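Local structure of multicopper oxidase (Uncultured bacterium, 4E9X) at residues T58-G63 and W102-V107; H214-P219 and G234-V239. The protein probably oxidises substrates at a mononuclear copper and passes the electrons to a trinuclear copper cluster, where dioxygen is reduced to water. All blocks are in the same frame, centred on the assembly; numbering follows the deposited sequence.

Contact 1. Residues T58-G63 and W102-V107; sequences TIHWHG and WYHCHV. With CU (copper (II) ion), chain K; CU (copper (II) ion), chain E; CU (copper (II) ion), chain D; CU (copper (II) ion), chain J.
The His-X-His and His-Cys-His motifs of a multicopper oxidase cluster meet here: His60 and His62 on one strand pair antiparallel with the strand carrying Trp102 and His104, and His106 follows just past its end. His60 N donates to His104 O at 2.9 Å, and the imidazoles of His60, His62 and His104 share one side of the sheet with Trp102. Trp61 and Tyr103 occupy the other side, where Trp61 CE3 packs 3.4 Å from Tyr103 CB. The rings of His62 and His104 come rim to rim, so that one copper takes His62 ND1 at 1.9 Å and His104 NE2 at 2.0 Å. His60 turns an edge toward the face of His104 and receives the edge of His106 on its own face; His60 and His106 each bind one of the other two coppers through NE2. Histidines of the second subunit contribute to all three sites, and its Asp227 meets His62 NE2.

With chi1 at 63°, the Trp102 indole folds back toward the opposing strand and sets NE1 over a face of His62, 3.2 Å from His62 CG. An alanine here would probably bare that face and leave the copper-bound imidazole of His62 freer to tilt.

Cys105 SG binds the mononuclear copper with His57, His112 and Met118. It accepts hydrogen bonds from Thr58 N at 3.5 Å and Val107 N at 3.3 Å, two backbone N-H groups that fix the position of the copper-bound sulfur. His104 ND1 also donates to Cys105 O at 2.8 Å, consistent with a short electron path from the cysteine to the cluster.

Contact 2. Residues H214-P219 and G234-V239; sequences HKDGLP and GERYDV
Asp216 grips Arg236 through both backbone and carboxylate, making the tight end of a contact between a beta hairpin and the neighbouring antiparallel strand. Asp216 N donates to Arg236 O at 2.8 Å, while Arg236 N returns a nearly straight bond to Asp216 OD1 at 3.0 Å. The arginine chain, bent at chi2 and chi3, brings its guanidinium back over Asp216 CA, its plane within 4° of the carboxylate plane. Asp216 OD1 lies well out of the guanidinium plane, so the long ion pair with NH1 is one of charge alone; NH1 itself donates to Gly234 O. Alongside, Lys215 NZ reaches the anti lone pair of Glu235 OE2 at 2.7 Å, and Tyr237 OH donates to the same oxygen, also at 2.7 Å, as the lysine CD packs against the tyrosine ring.

Toward His214 and Asp238 the contact becomes looser and wetter. Asp238 N still meets His214 O at 3.0 Å, but the return bond from His214 N to Asp238 O is weak at 3.3 Å. Asp238 OD2 sits over one face of the His214 ring, displaced toward its rim, without bonding to it. One water accepts from Gly217 N at 2.8 Å and donates to Asp238 OD1; another joins Gly217 O to OD2, which also pairs with Lys190. Gly217 belongs to the type I' turn from Lys215 to Leu218.

Backbone N-H groups of Asp227 and Thr228 of the second subunit donate to Asp216 OD2, and that Asp227's carboxylate pairs with Arg236 NH2. The buried charges are thus probably balanced in part across the subunit interface, tying this turn to trimer assembly.

In the fold
The two contacts follow one another along the chain, contact 1 closing before contact 2 opens, and their centres lie about 17 Å apart. They lie in different cupredoxin-type regions of the chain: contact 1 is at the edge of the sheet holding strands 60-62, 101-104 and 119-125, whereas contact 2 joins strands 210-215 and 236-243 in a separate six-stranded sheet. They meet where Trp102 CD1 packs 3.5 Å from Arg236 CD. Asp227 of the second subunit bridges them further, partnering both His62 and Arg236. The copper cluster of contact 1 is therefore backed by the second domain's salt-bridge network, and both face the same neighbouring subunit.

Contact 1. Residues T58-G63 and W102-V107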
loop_
_atom_site.group_PDB
_atom_site.type_symbol
_atom_site.label_atom_id
_atom_site.label_comp_id
_atom_site.label_asym_id
_atom_site.label_seq_id
_atom_site.Cartn_x
_atom_site.Cartn_y
_atom_site.Cartn_z
ATOM N N THR A 58 -16.043 -6.056 -22.164
ATOM C CA THR A 58 -15.194 -7.176 -22.561
ATOM C C THR A 58 -14.977 -8.079 -21.334
ATOM O O THR A 58 -15.460 -7.703 -20.266
ATOM C CB THR A 58 -13.799 -6.768 -23.066
ATOM O OG1 THR A 58 -13.142 -6.041 -22.006
ATOM C CG2 THR A 58 -13.867 -5.872 -24.310
ATOM N N ILE A 59 -14.270 -9.177 -21.491
ATOM C CA ILE A 59 -13.729 -9.840 -20.296
ATOM C C ILE A 59 -12.230 -10.009 -20.510
ATOM O O ILE A 59 -11.816 -10.643 -21.479
ATOM C CB ILE A 59 -14.376 -11.190 -20.013
ATOM C CG1 ILE A 59 -15.915 -11.126 -19.952
ATOM C CG2 ILE A 59 -13.812 -11.741 -18.676
ATOM C CD1 ILE A 59 -16.516 -12.491 -19.518
ATOM N N HIS A 60 -11.459 -9.461 -19.573
ATOM C CA HIS A 60 -10.044 -9.735 -19.433
ATOM C C HIS A 60 -9.808 -10.785 -18.348
ATOM O O HIS A 60 -10.435 -10.800 -17.274
ATOM C CB HIS A 60 -9.302 -8.439 -19.075
ATOM C CG HIS A 60 -7.895 -8.702 -18.615
ATOM N ND1 HIS A 60 -6.923 -9.288 -19.404
ATOM C CD2 HIS A 60 -7.300 -8.422 -17.420
ATOM C CE1 HIS A 60 -5.810 -9.407 -18.689
ATOM N NE2 HIS A 60 -6.003 -8.860 -17.486
ATOM N N TRP A 61 -8.892 -11.696 -18.605
ATOM C CA TRP A 61 -8.583 -12.859 -17.757
ATOM C C TRP A 61 -7.272 -12.551 -17.067
ATOM O O TRP A 61 -6.191 -12.719 -17.626
ATOM C CB TRP A 61 -8.538 -14.158 -18.610
ATOM C CG TRP A 61 -9.805 -14.196 -19.436
ATOM C CD1 TRP A 61 -9.935 -13.726 -20.703
ATOM C CD2 TRP A 61 -11.108 -14.708 -19.079
ATOM N NE1 TRP A 61 -11.234 -13.906 -21.153
ATOM C CE2 TRP A 61 -11.992 -14.509 -20.186
ATOM C CE3 TRP A 61 -11.597 -15.315 -17.912
ATOM C CZ2 TRP A 61 -13.345 -14.896 -20.161
ATOM C CZ3 TRP A 61 -12.945 -15.682 -17.918
ATOM C CH2 TRP A 61 -13.821 -15.499 -18.990
ATOM N N HIS A 62 -7.353 -11.988 -15.864
ATOM C CA HIS A 62 -6.212 -11.417 -15.171
ATOM C C HIS A 62 -5.377 -12.539 -14.612
ATOM O O HIS A 62 -5.763 -13.235 -13.696
ATOM C CB HIS A 62 -6.732 -10.428 -14.121
ATOM C CG HIS A 62 -5.609 -9.730 -13.373
ATOM N ND1 HIS A 62 -5.641 -8.354 -13.169
ATOM C CD2 HIS A 62 -4.469 -10.170 -12.741
ATOM C CE1 HIS A 62 -4.563 -8.035 -12.445
ATOM N NE2 HIS A 62 -3.843 -9.139 -12.216
ATOM N N GLY A 63 -4.136 -12.564 -15.097
ATOM C CA GLY A 63 -3.161 -13.565 -14.720
ATOM C C GLY A 63 -2.994 -14.658 -15.772
ATOM O O GLY A 63 -1.970 -15.369 -15.736
ATOM N N TRP A 102 -8.282 -14.104 -11.750
ATOM C CA TRP A 102 -9.637 -13.520 -11.724
ATOM C C TRP A 102 -9.950 -12.966 -13.095
ATOM O O TRP A 102 -9.100 -12.974 -13.968
ATOM C CB TRP A 102 -9.770 -12.491 -10.637
ATOM C CG TRP A 102 -8.943 -11.233 -10.654
ATOM C CD1 TRP A 102 -7.590 -11.125 -10.716
ATOM C CD2 TRP A 102 -9.475 -9.901 -10.565
ATOM N NE1 TRP A 102 -7.247 -9.771 -10.678
ATOM C CE2 TRP A 102 -8.378 -9.009 -10.589
ATOM C CE3 TRP A 102 -10.770 -9.351 -10.460
ATOM C CZ2 TRP A 102 -8.566 -7.624 -10.523
ATOM C CZ3 TRP A 102 -10.951 -7.984 -10.396
ATOM C CH2 TRP A 102 -9.837 -7.113 -10.432
ATOM N N TYR A 103 -11.170 -12.505 -13.269
ATOM C CA TYR A 103 -11.567 -12.020 -14.586
ATOM C C TYR A 103 -12.399 -10.761 -14.319
ATOM O O TYR A 103 -13.068 -10.639 -13.273
ATOM C CB TYR A 103 -12.292 -13.097 -15.445
ATOM C CG TYR A 103 -13.608 -13.538 -14.812
ATOM C CD1 TYR A 103 -14.802 -12.869 -15.068
ATOM C CD2 TYR A 103 -13.637 -14.632 -13.953
ATOM C CE1 TYR A 103 -16.000 -13.277 -14.483
ATOM C CE2 TYR A 103 -14.831 -15.062 -13.340
ATOM C CZ TYR A 103 -15.972 -14.376 -13.615
ATOM O OH TYR A 103 -17.189 -14.740 -13.044
ATOM N N HIS A 104 -12.406 -9.821 -15.265
ATOM C CA HIS A 104 -13.143 -8.586 -15.054
ATOM C C HIS A 104 -13.320 -7.846 -16.378
ATOM O O HIS A 104 -12.515 -8.068 -17.303
ATOM C CB HIS A 104 -12.441 -7.654 -14.049
ATOM C CG HIS A 104 -11.023 -7.241 -14.327
ATOM N ND1 HIS A 104 -10.666 -6.258 -15.209
ATOM C CD2 HIS A 104 -9.864 -7.711 -13.804
ATOM C CE1 HIS A 104 -9.324 -6.138 -15.213
ATOM N NE2 HIS A 104 -8.809 -6.996 -14.354
ATOM N N CYS A 105 -14.291 -6.956 -16.439
ATOM C CA CYS A 105 -14.407 -6.145 -17.669
ATOM C C CYS A 105 -13.155 -5.305 -17.838
ATOM O O CYS A 105 -12.512 -4.917 -16.868
ATOM C CB CYS A 105 -15.663 -5.263 -17.524
ATOM S SG CYS A 105 -16.025 -4.368 -19.055
ATOM N N HIS A 106 -12.837 -4.957 -19.088
ATOM C CA HIS A 106 -11.753 -4.023 -19.351
ATOM C C HIS A 106 -12.186 -2.818 -20.193
ATOM O O HIS A 106 -11.345 -2.136 -20.779
ATOM C CB HIS A 106 -10.560 -4.758 -19.999
ATOM C CG HIS A 106 -9.228 -4.326 -19.478
ATOM N ND1 HIS A 106 -8.710 -3.084 -19.755
ATOM C CD2 HIS A 106 -8.299 -4.964 -18.724
ATOM C CE1 HIS A 106 -7.536 -2.976 -19.171
ATOM N NE2 HIS A 106 -7.243 -4.097 -18.540
ATOM N N VAL A 107 -13.486 -2.533 -20.226
ATOM C CA VAL A 107 -14.067 -1.345 -20.800
ATOM C C VAL A 107 -14.423 -0.387 -19.622
ATOM O O VAL A 107 -15.017 -0.846 -18.624
ATOM C CB VAL A 107 -15.350 -1.662 -21.577
ATOM C CG1 VAL A 107 -16.032 -0.353 -21.993
ATOM C CG2 VAL A 107 -15.095 -2.556 -22.771
HETATM CU CU CU K . -4.543 -8.316 -16.472
HETATM CU CU CU E . -6.969 -7.059 -13.652
HETATM CU CU CU D . -17.965 -3.371 -18.672
HETATM CU CU CU J . -5.499 -4.503 -17.518
#

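Contact 2. Residues H214-P219 and G234-V239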
loop_
_atom_site.group_PDB
_atom_site.type_symbol
_atom_site.label_atom_id
_atom_site.label_comp_id
_atom_site.label_asym_id
_atom_site.label_seq_id
_atom_site.Cartn_x
_atom_site.Cartn_y
_atom_site.Cartn_z
ATOM N N HIS A 214 1.205 -17.519 -1.289
ATOM C CA HIS A 214 1.173 -17.227 -2.729
ATOM C C HIS A 214 0.914 -15.746 -2.978
ATOM O O HIS A 214 0.078 -15.154 -2.282
ATOM C CB HIS A 214 0.059 -17.972 -3.481
ATOM C CG HIS A 214 0.113 -19.477 -3.459
ATOM N ND1 HIS A 214 -0.076 -20.210 -2.285
ATOM C CD2 HIS A 214 0.323 -20.362 -4.474
ATOM C CE1 HIS A 214 0.013 -21.477 -2.622
ATOM N NE2 HIS A 214 0.260 -21.608 -3.935
ATOM N N LYS A 215 1.618 -15.242 -3.956
ATOM C CA LYS A 215 1.441 -13.867 -4.420
ATOM C C LYS A 215 0.965 -13.950 -5.873
ATOM O O LYS A 215 1.633 -14.583 -6.701
ATOM C CB LYS A 215 2.766 -13.096 -4.305
ATOM C CG LYS A 215 2.884 -11.857 -5.151
ATOM C CD LYS A 215 1.858 -10.754 -4.847
ATOM C CE LYS A 215 2.189 -9.568 -5.754
ATOM N NZ LYS A 215 0.982 -8.753 -5.989
ATOM N N ASP A 216 -0.215 -13.351 -6.134
ATOM C CA ASP A 216 -0.805 -13.366 -7.489
ATOM C C ASP A 216 -0.908 -14.799 -8.022
ATOM O O ASP A 216 -0.785 -15.052 -9.226
ATOM C CB ASP A 216 -0.017 -12.481 -8.446
ATOM C CG ASP A 216 -0.043 -10.990 -7.992
ATOM O OD1 ASP A 216 -0.862 -10.626 -7.123
ATOM O OD2 ASP A 216 0.820 -10.277 -8.541
ATOM N N GLY A 217 -1.191 -15.752 -7.116
ATOM C CA GLY A 217 -1.406 -17.150 -7.488
ATOM C C GLY A 217 -0.152 -17.990 -7.578
ATOM O O GLY A 217 -0.289 -19.202 -7.687
ATOM N N LEU A 218 1.042 -17.406 -7.488
ATOM C CA LEU A 218 2.271 -18.225 -7.624
ATOM C C LEU A 218 2.908 -18.392 -6.259
ATOM O O LEU A 218 2.946 -17.467 -5.438
ATOM C CB LEU A 218 3.252 -17.550 -8.585
ATOM C CG LEU A 218 2.803 -17.595 -10.042
ATOM C CD1 LEU A 218 3.747 -16.805 -10.949
ATOM C CD2 LEU A 218 2.716 -19.046 -10.545
ATOM N N PRO A 219 3.402 -19.600 -5.980
ATOM C CA PRO A 219 3.872 -19.903 -4.633
ATOM C C PRO A 219 5.185 -19.209 -4.311
ATOM O O PRO A 219 6.144 -19.230 -5.114
ATOM C CB PRO A 219 4.082 -21.428 -4.657
ATOM C CG PRO A 219 4.311 -21.741 -6.128
ATOM C CD PRO A 219 3.441 -20.785 -6.886
ATOM N N GLY A 234 -5.862 -5.311 -8.101
ATOM C CA GLY A 234 -5.245 -6.244 -9.017
ATOM C C GLY A 234 -4.592 -7.441 -8.348
ATOM O O GLY A 234 -4.489 -8.506 -8.963
ATOM N N GLU A 235 -4.163 -7.247 -7.084
ATOM C CA GLU A 235 -3.365 -8.278 -6.434
ATOM C C GLU A 235 -4.187 -9.439 -5.899
ATOM O O GLU A 235 -5.355 -9.266 -5.584
ATOM C CB GLU A 235 -2.624 -7.706 -5.223
ATOM C CG GLU A 235 -1.678 -6.535 -5.564
ATOM C CD GLU A 235 -0.840 -6.294 -4.310
ATOM O OE1 GLU A 235 -1.370 -5.611 -3.440
ATOM O OE2 GLU A 235 0.255 -6.841 -4.159
ATOM N N ARG A 236 -3.536 -10.593 -5.753
ATOM C CA ARG A 236 -4.107 -11.650 -4.912
ATOM C C ARG A 236 -3.028 -12.116 -3.951
ATOM O O ARG A 236 -1.829 -12.134 -4.246
ATOM C CB ARG A 236 -4.622 -12.850 -5.739
ATOM C CG ARG A 236 -5.907 -12.534 -6.507
ATOM C CD ARG A 236 -5.675 -11.858 -7.853
ATOM N NE ARG A 236 -4.909 -12.719 -8.738
ATOM C CZ ARG A 236 -3.887 -12.332 -9.528
ATOM N NH1 ARG A 236 -3.479 -11.075 -9.614
ATOM N NH2 ARG A 236 -3.260 -13.270 -10.262
ATOM N N TYR A 237 -3.491 -12.501 -2.753
ATOM C CA TYR A 237 -2.646 -13.193 -1.793
ATOM C C TYR A 237 -3.372 -14.452 -1.334
ATOM O O TYR A 237 -4.574 -14.356 -1.035
ATOM C CB TYR A 237 -2.346 -12.320 -0.552
ATOM C CG TYR A 237 -1.395 -11.206 -0.945
ATOM C CD1 TYR A 237 -0.001 -11.409 -0.847
ATOM C CD2 TYR A 237 -1.859 -9.965 -1.418
ATOM C CE1 TYR A 237 0.903 -10.391 -1.209
ATOM C CE2 TYR A 237 -0.973 -8.965 -1.774
ATOM C CZ TYR A 237 0.400 -9.191 -1.675
ATOM O OH TYR A 237 1.295 -8.183 -2.043
ATOM N N ASP A 238 -2.673 -15.594 -1.244
ATOM C CA ASP A 238 -3.245 -16.763 -0.616
ATOM C C ASP A 238 -2.542 -16.963 0.700
ATOM O O ASP A 238 -1.316 -16.850 0.779
ATOM C CB ASP A 238 -3.052 -18.044 -1.425
ATOM C CG ASP A 238 -3.610 -18.144 -2.832
ATOM O OD1 ASP A 238 -4.057 -17.135 -3.413
ATOM O OD2 ASP A 238 -3.625 -19.281 -3.329
ATOM N N VAL A 239 -3.335 -17.298 1.727
ATOM C CA VAL A 239 -2.768 -17.566 3.040
ATOM C C VAL A 239 -3.376 -18.886 3.551
ATOM O O VAL A 239 -4.373 -19.394 3.033
ATOM C CB VAL A 239 -3.083 -16.441 4.047
ATOM C CG1 VAL A 239 -2.601 -15.081 3.486
ATOM C CG2 VAL A 239 -4.577 -16.397 4.420
HETATM O O HOH W 1 -2.219 -15.377 -4.491
HETATM O O HOH W 2 -2.815 -19.649 -5.892
#